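Local coordinates for ABC transporter substrate-binding protein-branched chain amino acid transport (Streptococcus pneumoniae, PDB 4GNR) that binds isoleucine and, as the substrate-binding protein LivJ, probably delivers branched-chain amino acids to an ABC transporter for uptake, at residues A[68-73]-A[77-82]; A[101-106]-A[291-296]; A[265-270]-A[281-286]; A[321-326]-A[331-336]. One frame throughout, in Å; residues are numbered along the deposited sequence. Where two conformers were deposited one is given.

Interaction 1: residues A[68-73]-A[77-82]; sequences TNLVTQ and SAVVGP
Leu70, near the end of helix 60-72, lies over Val79 of strand 78-80 with the two CA atoms 7.9 Å apart, the chain having turned back through a short loop between them. This is the second half of a beta-alpha-beta crossover: strand 48-55, helix 60-72 and strand 78-80 follow one another, and both strands belong to the same parallel sheet. The contact is wholly apolar. Val79 points toward the helix, and its two methyls divide the work. Val79 CG1, anti to the backbone N (chi1 176°), meets Leu70 CD1 at 4.2 Å, while Val79 CG2 meets Val71 CG1 at 4.1 Å, the Val71 and Val79 side chains standing nearly perpendicular. A beta-branched valine suits a buried strand position, presenting two methyls close to the backbone, and the longer leucine spans the gap from the helix. Leu70 also packs on Val52 and Lys54 of strand 48-55, and Val71 on Ala98 and Val100, so the helix end bears on more than one part of this lobe. Within the helix, Thr68 O is gripped from opposite faces of its carbonyl plane, by Thr72 N at 2.9 Å and by Thr72 OG1 at 2.7 Å.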
loop_
_atom_site.group_PDB
_atom_site.type_symbol
_atom_site.label_atom_id
_atom_site.label_comp_id
_atom_site.label_asym_id
_atom_site.label_seq_id
_atom_site.Cartn_x
_atom_site.Cartn_y
_atom_site.Cartn_z
ATOM N N THR A 68 7.731 -16.208 12.330
ATOM C CA THR A 68 8.202 -17.485 12.876
ATOM C C THR A 68 7.141 -18.108 13.782
ATOM O O THR A 68 6.833 -19.298 13.688
ATOM C CB THR A 68 9.563 -17.321 13.578
ATOM O OG1 THR A 68 10.551 -17.057 12.579
ATOM C CG2 THR A 68 9.939 -18.611 14.364
ATOM N N ASN A 69 6.602 -17.316 14.685
ATOM C CA ASN A 69 5.612 -17.857 15.594
ATOM C C ASN A 69 4.357 -18.325 14.837
ATOM O O ASN A 69 3.870 -19.428 15.088
ATOM C CB ASN A 69 5.359 -16.862 16.720
ATOM C CG ASN A 69 6.633 -16.558 17.544
ATOM O OD1 ASN A 69 7.656 -17.256 17.475
ATOM N ND2 ASN A 69 6.542 -15.506 18.345
ATOM N N LEU A 70 3.878 -17.533 13.864
ATOM C CA LEU A 70 2.705 -17.929 13.088
ATOM C C LEU A 70 2.897 -19.276 12.383
ATOM O O LEU A 70 1.990 -20.114 12.365
ATOM C CB LEU A 70 2.346 -16.881 12.022
ATOM C CG LEU A 70 1.642 -15.621 12.513
ATOM C CD1 LEU A 70 1.537 -14.589 11.395
ATOM C CD2 LEU A 70 0.251 -15.958 13.068
ATOM N N VAL A 71 4.057 -19.465 11.766
ATOM C CA VAL A 71 4.263 -20.658 10.955
ATOM C C VAL A 71 4.720 -21.885 11.712
ATOM O O VAL A 71 4.512 -22.995 11.243
ATOM C CB VAL A 71 5.183 -20.368 9.721
ATOM C CG1 VAL A 71 4.595 -19.217 8.882
ATOM C CG2 VAL A 71 6.623 -20.088 10.090
ATOM N N THR A 72 5.348 -21.705 12.871
ATOM C CA THR A 72 5.859 -22.843 13.641
ATOM C C THR A 72 5.101 -23.150 14.932
ATOM O O THR A 72 5.148 -24.260 15.391
ATOM C CB THR A 72 7.344 -22.664 14.049
ATOM O OG1 THR A 72 7.468 -21.613 15.011
ATOM C CG2 THR A 72 8.242 -22.456 12.860
ATOM N N GLN A 73 4.501 -22.160 15.570
ATOM C CA GLN A 73 3.775 -22.362 16.844
ATOM C C GLN A 73 2.289 -22.475 16.551
ATOM O O GLN A 73 1.627 -23.436 16.897
ATOM C CB GLN A 73 4.064 -21.214 17.820
ATOM C CG GLN A 73 5.518 -21.093 18.219
ATOM C CD GLN A 73 5.956 -22.189 19.166
ATOM O OE1 GLN A 73 5.146 -22.885 19.786
ATOM N NE2 GLN A 73 7.267 -22.292 19.350
ATOM N N SER A 77 -1.414 -22.023 7.703
ATOM C CA SER A 77 -1.201 -22.516 6.326
ATOM C C SER A 77 -0.825 -21.446 5.309
ATOM O O SER A 77 -0.343 -21.784 4.220
ATOM C CB SER A 77 -2.439 -23.263 5.838
ATOM O OG SER A 77 -2.664 -24.423 6.627
ATOM N N ALA A 78 -1.062 -20.176 5.653
ATOM C CA ALA A 78 -0.750 -19.028 4.797
ATOM C C ALA A 78 -0.708 -17.796 5.691
ATOM O O ALA A 78 -1.359 -17.797 6.743
ATOM C CB ALA A 78 -1.815 -18.852 3.722
ATOM N N VAL A 79 0.015 -16.769 5.258
ATOM C CA VAL A 79 0.107 -15.512 6.000
ATOM C C VAL A 79 -0.270 -14.362 5.050
ATOM O O VAL A 79 0.180 -14.330 3.910
ATOM C CB VAL A 79 1.526 -15.272 6.538
ATOM C CG1 VAL A 79 1.644 -13.907 7.232
ATOM C CG2 VAL A 79 1.944 -16.391 7.507
ATOM N N VAL A 80 -1.113 -13.459 5.562
ATOM C CA VAL A 80 -1.491 -12.217 4.866
ATOM C C VAL A 80 -0.834 -11.069 5.643
ATOM O O VAL A 80 -1.005 -10.967 6.863
ATOM C CB VAL A 80 -2.996 -12.038 4.753
ATOM C CG1 VAL A 80 -3.322 -10.802 3.919
ATOM C CG2 VAL A 80 -3.653 -13.267 4.155
ATOM N N GLY A 81 -0.140 -10.189 4.918
ATOM C CA GLY A 81 0.656 -9.136 5.519
ATOM C C GLY A 81 2.098 -9.622 5.685
ATOM O O GLY A 81 2.348 -10.826 5.662
ATOM N N PRO A 82 3.044 -8.704 5.951
ATOM C CA PRO A 82 2.837 -7.287 6.237
ATOM C C PRO A 82 2.381 -6.387 5.100
ATOM O O PRO A 82 2.366 -6.770 3.928
ATOM C CB PRO A 82 4.234 -6.817 6.716
ATOM C CG PRO A 82 4.891 -8.081 7.231
ATOM C CD PRO A 82 4.419 -9.124 6.272
#

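Interaction 2: residues A[101-106]-A[291-296]; sequences PLISPS and HLVANA. With ILE (isoleucine), chain B.
Ile103 meets Leu292 and Val293 and so carries the whole contact between residues 101-106 and 291-296, using its two ends on two helix residues. Ile103 CG2 lies 3.7 Å from Val293 CG2, the two side chains lying alongside and pointing opposite ways. The other branch is extended: with CG1 anti to the backbone N (chi1 -179°), Ile103 CD1 is carried out to Leu292 CD1 at 4.1 Å, and there one side chain lies across the other. Isoleucine suits the place because it offers one methyl close to the strand and another at arm's length, so a single residue meets two neighbouring helix positions.

The polar interactions lie further along the strand, toward the bound ligand. Ser104 OG accepts from Ser106 N at 3.3 Å, forming an ST turn that bends the chain as the strand ends; the same hydroxyl is also hydrogen-bonded to Pro82 O and Ala107 N. Ser106 O, presented by this turn, accepts a hydrogen bond from the amino N of isoleucine at 3.0 Å. Ser106 CB packs 3.9 Å from CG1 of the ligand, and its OG is held by Ala83 O and Glu27 OE2.

Strand 102-104 runs between strands 78-80 and 119-121 in the parallel sheet, and Ile103 also packs on Phe120. Helix 281-297 covers this face of the sheet, flanked by helix 21-40, which meets His291 and Ala294, and by helix 303-310, which meets Ala296.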
loop_
_atom_site.group_PDB
_atom_site.type_symbol
_atom_site.label_atom_id
_atom_site.label_comp_id
_atom_site.label_asym_id
_atom_site.label_seq_id
_atom_site.Cartn_x
_atom_site.Cartn_y
_atom_site.Cartn_z
ATOM N N PRO A 101 3.166 -19.948 2.230
ATOM C CA PRO A 101 3.109 -18.758 1.399
ATOM C C PRO A 101 2.676 -17.531 2.216
ATOM O O PRO A 101 1.793 -17.602 3.067
ATOM C CB PRO A 101 2.055 -19.125 0.335
ATOM C CG PRO A 101 1.150 -20.108 1.040
ATOM C CD PRO A 101 2.070 -20.896 1.953
ATOM N N LEU A 102 3.282 -16.405 1.858
ATOM C CA LEU A 102 3.006 -15.114 2.458
ATOM C C LEU A 102 2.648 -14.164 1.325
ATOM O O LEU A 102 3.392 -14.060 0.334
ATOM C CB LEU A 102 4.216 -14.634 3.260
ATOM C CG LEU A 102 4.030 -13.323 4.056
ATOM C CD1 LEU A 102 4.872 -13.336 5.331
ATOM C CD2 LEU A 102 4.303 -12.090 3.227
ATOM N N ILE A 103 1.498 -13.499 1.467
ATOM C CA ILE A 103 1.081 -12.512 0.491
ATOM C C ILE A 103 1.019 -11.149 1.159
ATOM O O ILE A 103 0.303 -10.955 2.159
ATOM C CB ILE A 103 -0.273 -12.874 -0.211
ATOM C CG1 ILE A 103 -0.636 -11.805 -1.248
ATOM C CG2 ILE A 103 -1.416 -13.122 0.777
ATOM C CD1 ILE A 103 -1.704 -12.272 -2.230
ATOM N N SER A 104 1.809 -10.207 0.644
ATOM C CA SER A 104 1.683 -8.812 1.057
ATOM C C SER A 104 0.728 -8.130 0.080
ATOM O O SER A 104 0.995 -8.113 -1.135
ATOM C CB SER A 104 2.986 -8.033 1.022
ATOM O OG SER A 104 2.700 -6.657 1.235
ATOM N N PRO A 105 -0.379 -7.570 0.567
ATOM C CA PRO A 105 -1.275 -6.888 -0.364
ATOM C C PRO A 105 -0.664 -5.659 -1.041
ATOM O O PRO A 105 -1.097 -5.287 -2.128
ATOM C CB PRO A 105 -2.436 -6.426 0.570
ATOM C CG PRO A 105 -2.400 -7.398 1.737
ATOM C CD PRO A 105 -0.911 -7.628 1.940
ATOM N N SER A 106 0.355 -5.074 -0.391
ATOM C CA SER A 106 0.719 -3.686 -0.691
ATOM C C SER A 106 2.186 -3.318 -0.678
ATOM O O SER A 106 2.495 -2.142 -0.885
ATOM C CB SER A 106 -0.018 -2.801 0.354
ATOM O OG SER A 106 0.240 -3.283 1.678
ATOM N N HIS A 291 -9.202 -13.301 -0.471
ATOM C CA HIS A 291 -9.902 -14.109 -1.474
ATOM C C HIS A 291 -8.931 -14.912 -2.332
ATOM O O HIS A 291 -9.232 -16.056 -2.698
ATOM C CB HIS A 291 -10.825 -13.241 -2.332
ATOM C CG HIS A 291 -12.125 -12.984 -1.683
ATOM N ND1 HIS A 291 -13.119 -13.933 -1.721
ATOM C CD2 HIS A 291 -12.601 -11.955 -0.959
ATOM C CE1 HIS A 291 -14.170 -13.495 -1.062
ATOM N NE2 HIS A 291 -13.892 -12.293 -0.593
ATOM N N LEU A 292 -7.801 -14.330 -2.699
ATOM C CA LEU A 292 -6.799 -15.054 -3.485
ATOM C C LEU A 292 -6.333 -16.306 -2.720
ATOM O O LEU A 292 -6.208 -17.401 -3.299
ATOM C CB LEU A 292 -5.599 -14.144 -3.788
ATOM C CG LEU A 292 -5.854 -13.124 -4.905
ATOM C CD1 LEU A 292 -4.880 -11.976 -4.846
ATOM C CD2 LEU A 292 -5.787 -13.820 -6.271
ATOM N N VAL A 293 -6.041 -16.142 -1.439
ATOM C CA VAL A 293 -5.598 -17.263 -0.585
ATOM C C VAL A 293 -6.720 -18.291 -0.421
ATOM O O VAL A 293 -6.472 -19.499 -0.532
ATOM C CB VAL A 293 -5.096 -16.761 0.764
ATOM C CG1 VAL A 293 -4.886 -17.907 1.750
ATOM C CG2 VAL A 293 -3.805 -15.939 0.585
ATOM N N ALA A 294 -7.943 -17.831 -0.129
ATOM C CA ALA A 294 -9.065 -18.741 0.081
ATOM C C ALA A 294 -9.333 -19.565 -1.176
ATOM O O ALA A 294 -9.574 -20.771 -1.096
ATOM C CB ALA A 294 -10.279 -17.959 0.514
ATOM N N ASN A 295 -9.288 -18.931 -2.341
ATOM C CA ASN A 295 -9.493 -19.654 -3.574
ATOM C C ASN A 295 -8.379 -20.694 -3.768
ATOM O O ASN A 295 -8.645 -21.824 -4.181
ATOM C CB ASN A 295 -9.553 -18.692 -4.764
ATOM C CG ASN A 295 -10.820 -17.888 -4.809
ATOM O OD1 ASN A 295 -11.788 -18.142 -4.091
ATOM N ND2 ASN A 295 -10.814 -16.888 -5.652
ATOM N N ALA A 296 -7.139 -20.294 -3.495
ATOM C CA ALA A 296 -5.980 -21.182 -3.630
ATOM C C ALA A 296 -6.029 -22.360 -2.660
ATOM O O ALA A 296 -5.454 -23.407 -2.921
ATOM C CB ALA A 296 -4.697 -20.395 -3.466
HETATM N N ILE B . 3.754 0.568 -0.690
HETATM C CA ILE B . 4.282 0.941 0.651
HETATM C C ILE B . 5.375 -0.045 1.049
HETATM O O ILE B . 5.958 0.126 2.140
HETATM C CB ILE B . 3.163 1.222 1.700
HETATM C CG1 ILE B . 2.114 0.134 1.687
HETATM C CG2 ILE B . 2.397 2.649 1.530
HETATM C CD1 ILE B . 1.064 0.334 2.757
HETATM O OXT ILE B . 5.659 -0.954 0.242
#

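Interaction 3: residues A[265-270]-A[281-286]; sequences KAFLDA and TFAALA. With ILE (isoleucine), chain B.
Helices 262-275 and 281-297 form a helix-loop-helix unit in which Phe267 of the first helix presses its ring against Ala283 and Ala284 of the second. The CA atoms of Phe267 and Ala284 are 7.7 Å apart. Alanines, with their small side chains, let the end of the ring come up against the partner backbone: Phe267 CZ lies 3.7 Å from Ala284 CA and 3.9 Å from Ala283 C. Phe267 CE2 lies 3.8 Å from Ala284 CB, and both alanines are met obliquely. Because CG stands anti to the backbone N of Phe267 (chi1 170°), the ring projects straight across to the partner helix. It also meets the ring of Tyr287 and packs on Leu33 of helix 21-40.

On another side of helix 281-297, Phe282 belongs to the isoleucine pocket. The ligand's CD1 sits over one face of its ring, 3.6 Å above the plane and offset toward the rim, in a CH-pi arrangement. Thr281 CG2 covers the opposite face, 3.7 Å above the ring and over its centre. Tyr23, another pocket residue, meets this ring with its plane nearly perpendicular.

No hydrogen bond joins the two segments, so their association here rests on shape and on burial of apolar surface. The same chemistry governs the ligand's side chain: a ring face offers it contact without directional bonds, consistent with a site made for aliphatic amino acids.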
loop_
_atom_site.group_PDB
_atom_site.type_symbol
_atom_site.label_atom_id
_atom_site.label_comp_id
_atom_site.label_asym_id
_atom_site.label_seq_id
_atom_site.Cartn_x
_atom_site.Cartn_y
_atom_site.Cartn_z
ATOM N N LYS A 265 -17.968 -1.603 -5.978
ATOM C CA LYS A 265 -19.165 -1.031 -5.378
ATOM C C LYS A 265 -19.663 -1.892 -4.209
ATOM O O LYS A 265 -20.039 -1.382 -3.138
ATOM C CB LYS A 265 -20.271 -0.840 -6.421
ATOM C CG LYS A 265 -19.986 0.213 -7.517
ATOM C CD LYS A 265 -21.163 0.314 -8.487
ATOM C CE LYS A 265 -20.953 1.287 -9.622
ATOM N NZ LYS A 265 -22.153 1.384 -10.499
ATOM N N ALA A 266 -19.681 -3.200 -4.414
ATOM C CA ALA A 266 -20.141 -4.119 -3.381
ATOM C C ALA A 266 -19.248 -4.036 -2.148
ATOM O O ALA A 266 -19.727 -4.096 -1.024
ATOM C CB ALA A 266 -20.202 -5.546 -3.882
ATOM N N PHE A 267 -17.939 -3.924 -2.354
ATOM C CA PHE A 267 -16.988 -3.818 -1.253
ATOM C C PHE A 267 -17.155 -2.516 -0.492
ATOM O O PHE A 267 -17.166 -2.511 0.741
ATOM C CB PHE A 267 -15.566 -3.960 -1.787
ATOM C CG PHE A 267 -14.504 -3.622 -0.779
ATOM C CD1 PHE A 267 -14.149 -4.512 0.231
ATOM C CD2 PHE A 267 -13.882 -2.390 -0.831
ATOM C CE1 PHE A 267 -13.206 -4.153 1.165
ATOM C CE2 PHE A 267 -12.928 -2.045 0.094
ATOM C CZ PHE A 267 -12.597 -2.925 1.090
ATOM N N LEU A 268 -17.313 -1.407 -1.208
ATOM C CA LEU A 268 -17.507 -0.110 -0.553
ATOM C C LEU A 268 -18.737 -0.199 0.369
ATOM O O LEU A 268 -18.715 0.217 1.531
ATOM C CB LEU A 268 -17.675 0.985 -1.613
ATOM C CG LEU A 268 -17.917 2.403 -1.093
ATOM C CD1 LEU A 268 -16.772 2.857 -0.226
ATOM C CD2 LEU A 268 -18.135 3.371 -2.264
ATOM N N ASP A 269 -19.836 -0.726 -0.179
ATOM C CA ASP A 269 -21.070 -0.872 0.603
ATOM C C ASP A 269 -20.869 -1.785 1.826
ATOM O O ASP A 269 -21.248 -1.427 2.960
ATOM C CB ASP A 269 -22.219 -1.446 -0.254
ATOM C CG ASP A 269 -22.719 -0.478 -1.339
ATOM O OD1 ASP A 269 -22.331 0.715 -1.324
ATOM O OD2 ASP A 269 -23.489 -0.940 -2.201
ATOM N N ALA A 270 -20.219 -2.929 1.603
ATOM C CA ALA A 270 -20.038 -3.908 2.679
ATOM C C ALA A 270 -19.131 -3.367 3.785
ATOM O O ALA A 270 -19.382 -3.598 4.970
ATOM C CB ALA A 270 -19.488 -5.217 2.153
ATOM N N THR A 281 -7.420 2.188 -0.098
ATOM C CA THR A 281 -6.903 1.256 -1.089
ATOM C C THR A 281 -6.266 0.050 -0.398
ATOM O O THR A 281 -6.236 -1.036 -0.995
ATOM C CB THR A 281 -5.853 1.962 -2.002
ATOM O OG1 THR A 281 -5.491 1.100 -3.070
ATOM C CG2 THR A 281 -4.633 2.427 -1.269
ATOM N N PHE A 282 -5.726 0.212 0.814
ATOM C CA PHE A 282 -5.070 -0.900 1.489
ATOM C C PHE A 282 -6.086 -1.904 2.022
ATOM O O PHE A 282 -5.829 -3.105 1.998
ATOM C CB PHE A 282 -4.089 -0.375 2.529
ATOM C CG PHE A 282 -3.065 0.528 1.888
ATOM C CD1 PHE A 282 -2.286 0.059 0.841
ATOM C CD2 PHE A 282 -2.898 1.836 2.278
ATOM C CE1 PHE A 282 -1.380 0.891 0.172
ATOM C CE2 PHE A 282 -1.967 2.670 1.638
ATOM C CZ PHE A 282 -1.222 2.197 0.577
ATOM N N ALA A 283 -7.229 -1.424 2.527
ATOM C CA ALA A 283 -8.303 -2.349 2.920
ATOM C C ALA A 283 -8.767 -3.154 1.689
ATOM O O ALA A 283 -9.013 -4.362 1.793
ATOM C CB ALA A 283 -9.479 -1.604 3.519
ATOM N N ALA A 284 -8.918 -2.477 0.544
ATOM C CA ALA A 284 -9.367 -3.136 -0.682
ATOM C C ALA A 284 -8.354 -4.206 -1.136
ATOM O O ALA A 284 -8.730 -5.328 -1.472
ATOM C CB ALA A 284 -9.581 -2.085 -1.767
ATOM N N LEU A 285 -7.066 -3.854 -1.155
ATOM C CA LEU A 285 -6.036 -4.821 -1.548
ATOM C C LEU A 285 -6.014 -6.019 -0.603
ATOM O O LEU A 285 -5.865 -7.151 -1.055
ATOM C CB LEU A 285 -4.649 -4.169 -1.591
ATOM C CG LEU A 285 -4.394 -3.250 -2.796
ATOM C CD1 LEU A 285 -3.185 -2.368 -2.537
ATOM C CD2 LEU A 285 -4.199 -4.047 -4.093
ATOM N N ALA A 286 -6.162 -5.783 0.705
ATOM C CA ALA A 286 -6.114 -6.877 1.685
ATOM C C ALA A 286 -7.322 -7.816 1.543
ATOM O O ALA A 286 -7.198 -9.035 1.700
ATOM C CB ALA A 286 -6.013 -6.331 3.083
HETATM N N ILE B . 3.754 0.568 -0.690
HETATM C CA ILE B . 4.282 0.941 0.651
HETATM C C ILE B . 5.375 -0.045 1.049
HETATM O O ILE B . 5.958 0.126 2.140
HETATM C CB ILE B . 3.163 1.222 1.700
HETATM C CG1 ILE B . 2.114 0.134 1.687
HETATM C CG2 ILE B . 2.397 2.649 1.530
HETATM C CD1 ILE B . 1.064 0.334 2.757
HETATM O OXT ILE B . 5.659 -0.954 0.242
#

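Interaction 4: residues A[321-326]-A[331-336]; sequences GQTSFD and TVKTAY
Thr331 points its hydroxyl at the backbone of Ser324 and its methyl at Thr323, and these two directions organise the contact. A chi1 of -179° swings Thr331 OG1 away from the backbone N, and this oxygen accepts from Ser324 N at 2.9 Å in an almost straight bond, 175° at the hydrogen. Thr331 OG1 also donates to Val332 O at 2.9 Å, so the hydroxyl is used both ways and its rotation is fixed. Thr331 CG2 comes within 4.0 Å of Thr323 CG2, the one side chain set crosswise to the other. That Thr323 methyl also lies over one face of the Phe325 ring, 3.8 Å above its plane and toward the rim.

Lys333 approaches from the other end. Its chain bends at chi2 and chi3, bringing Lys333 NZ to 3.0 Å from Gln322 O, where it sits well above the carbonyl plane. Thr320 OG1 is a further partner of NZ, and water 4 joins NZ to Thr323 OG1. A lysine suits this place: a long chain can fold back, and Gln322 O, Thr320 OG1 and water 4 surround the ammonium with polar atoms. Between the backbones, water 5 donates to Ser324 O at 2.7 Å and accepts from Val332 N.

The segments run antiparallel but are joined by side chains and waters, without direct backbone hydrogen bonds. Residues 335-336 already begin strand 335-341 of the other lobe's sheet, consistent with one of the three interdomain crossovers of type I periplasmic binding proteins.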
loop_
_atom_site.group_PDB
_atom_site.type_symbol
_atom_site.label_atom_id
_atom_site.label_comp_id
_atom_site.label_asym_id
_atom_site.label_seq_id
_atom_site.Cartn_x
_atom_site.Cartn_y
_atom_site.Cartn_z
ATOM N N GLY A 321 -9.823 -4.840 -9.225
ATOM C CA GLY A 321 -9.661 -5.306 -10.587
ATOM C C GLY A 321 -9.053 -6.684 -10.638
ATOM O O GLY A 321 -9.209 -7.507 -9.730
ATOM N N GLN A 322 -8.324 -6.936 -11.706
ATOM C CA GLN A 322 -7.764 -8.244 -11.876
ATOM C C GLN A 322 -6.470 -8.442 -11.067
ATOM O O GLN A 322 -5.739 -7.486 -10.764
ATOM C CB GLN A 322 -7.410 -8.474 -13.371
ATOM C CG GLN A 322 -7.117 -9.914 -13.757
ATOM C CD GLN A 322 -6.677 -10.076 -15.210
ATOM O OE1 GLN A 322 -5.790 -9.365 -15.690
ATOM N NE2 GLN A 322 -7.224 -11.079 -15.885
ATOM N N THR A 323 -6.260 -9.709 -10.699
ATOM C CA THR A 323 -4.949 -10.177 -10.217
ATOM C C THR A 323 -4.561 -11.328 -11.160
ATOM O O THR A 323 -5.327 -12.277 -11.315
ATOM C CB THR A 323 -4.916 -10.657 -8.775
ATOM O OG1 THR A 323 -5.084 -9.536 -7.910
ATOM C CG2 THR A 323 -3.593 -11.295 -8.429
ATOM N N SER A 324 -3.384 -11.213 -11.772
ATOM C CA SER A 324 -2.865 -12.204 -12.705
ATOM C C SER A 324 -1.378 -12.338 -12.421
ATOM O O SER A 324 -0.581 -11.474 -12.810
ATOM C CB SER A 324 -3.102 -11.723 -14.151
ATOM O OG SER A 324 -2.656 -12.665 -15.103
ATOM N N PHE A 325 -1.001 -13.391 -11.697
ATOM C CA PHE A 325 0.388 -13.548 -11.313
ATOM C C PHE A 325 1.274 -14.021 -12.453
ATOM O O PHE A 325 0.924 -14.910 -13.218
ATOM C CB PHE A 325 0.581 -14.483 -10.101
ATOM C CG PHE A 325 0.080 -13.899 -8.778
ATOM C CD1 PHE A 325 0.649 -12.742 -8.276
ATOM C CD2 PHE A 325 -0.899 -14.512 -8.029
ATOM C CE1 PHE A 325 0.205 -12.190 -7.084
ATOM C CE2 PHE A 325 -1.337 -13.959 -6.826
ATOM C CZ PHE A 325 -0.789 -12.793 -6.370
ATOM N N ASP A 326 2.425 -13.389 -12.570
ATOM C CA ASP A 326 3.451 -13.745 -13.549
ATOM C C ASP A 326 4.398 -14.750 -12.861
ATOM O O ASP A 326 4.183 -15.164 -11.713
ATOM C CB ASP A 326 4.174 -12.513 -14.123
ATOM C CG ASP A 326 5.002 -11.737 -13.101
ATOM O OD1 ASP A 326 5.327 -12.282 -12.030
ATOM O OD2 ASP A 326 5.378 -10.578 -13.433
ATOM N N THR A 331 1.757 -9.060 -10.096
ATOM C CA THR A 331 0.617 -8.789 -10.929
ATOM C C THR A 331 0.621 -7.335 -11.347
ATOM O O THR A 331 0.928 -6.450 -10.537
ATOM C CB THR A 331 -0.722 -9.107 -10.188
ATOM O OG1 THR A 331 -1.838 -8.850 -11.054
ATOM C CG2 THR A 331 -0.869 -8.395 -8.832
ATOM N N VAL A 332 0.250 -7.084 -12.608
ATOM C CA VAL A 332 0.018 -5.727 -13.049
ATOM C C VAL A 332 -1.289 -5.311 -12.296
ATOM O O VAL A 332 -2.178 -6.145 -12.052
ATOM C CB VAL A 332 -0.169 -5.658 -14.580
ATOM C CG1 VAL A 332 -0.577 -4.280 -15.026
ATOM C CG2 VAL A 332 1.124 -6.043 -15.270
ATOM N N LYS A 333 -1.372 -4.048 -11.920
ATOM C CA LYS A 333 -2.531 -3.498 -11.258
ATOM C C LYS A 333 -2.863 -2.137 -11.856
ATOM O O LYS A 333 -1.969 -1.367 -12.237
ATOM C CB LYS A 333 -2.300 -3.305 -9.761
ATOM C CG LYS A 333 -2.010 -4.583 -8.996
ATOM C CD LYS A 333 -3.188 -5.569 -8.953
ATOM C CE LYS A 333 -4.375 -5.048 -8.211
ATOM N NZ LYS A 333 -5.397 -6.110 -8.084
ATOM N N THR A 334 -4.153 -1.836 -11.904
ATOM C CA THR A 334 -4.601 -0.509 -12.320
ATOM C C THR A 334 -4.181 0.503 -11.247
ATOM O O THR A 334 -4.262 0.251 -10.036
ATOM C CB THR A 334 -6.110 -0.479 -12.476
ATOM O OG1 THR A 334 -6.463 -1.418 -13.499
ATOM C CG2 THR A 334 -6.633 0.912 -12.829
ATOM N N ALA A 335 -3.734 1.659 -11.708
ATOM C CA ALA A 335 -3.358 2.759 -10.833
ATOM C C ALA A 335 -4.158 3.997 -11.226
ATOM O O ALA A 335 -4.528 4.197 -12.381
ATOM C CB ALA A 335 -1.865 3.048 -10.913
ATOM N N TYR A 336 -4.394 4.821 -10.220
ATOM C CA TYR A 336 -5.084 6.076 -10.350
ATOM C C TYR A 336 -4.282 7.190 -9.715
ATOM O O TYR A 336 -3.560 6.978 -8.739
ATOM C CB TYR A 336 -6.421 6.051 -9.565
ATOM C CG TYR A 336 -7.327 4.911 -9.957
ATOM C CD1 TYR A 336 -7.238 3.695 -9.308
ATOM C CD2 TYR A 336 -8.268 5.035 -10.971
ATOM C CE1 TYR A 336 -8.032 2.625 -9.645
ATOM C CE2 TYR A 336 -9.074 3.962 -11.326
ATOM C CZ TYR A 336 -8.949 2.760 -10.644
ATOM O OH TYR A 336 -9.738 1.667 -10.942
HETATM O O HOH W 1 -5.966 -4.044 -11.218
HETATM O O HOH W 2 -4.611 -6.044 -13.220
HETATM O O HOH W 3 -4.047 -8.559 -13.570
HETATM O O HOH W 4 -4.193 -7.797 -5.901
HETATM O O HOH W 5 0.164 -9.368 -14.405
#

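From the N terminus, interaction 1 closes first, a short loop from helix 60-72 into strand 78-80 of the five-stranded parallel sheet. Interaction 2 begins on the adjacent strand, 102-104, and closes a far longer loop: the chain passes through the second lobe before returning with helices 262-275 and 281-297. Interaction 3 falls within that loop, packing helix 262-275 against the beginning of helix 281-297; it and interaction 2 both touch the bound isoleucine. Interaction 4 follows in series, closing a short loop just before the chain re-enters the second lobe. It touches interaction 2 through Leu292 and Thr323, and interaction 3 through Leu285 and Lys333. No two loops cross.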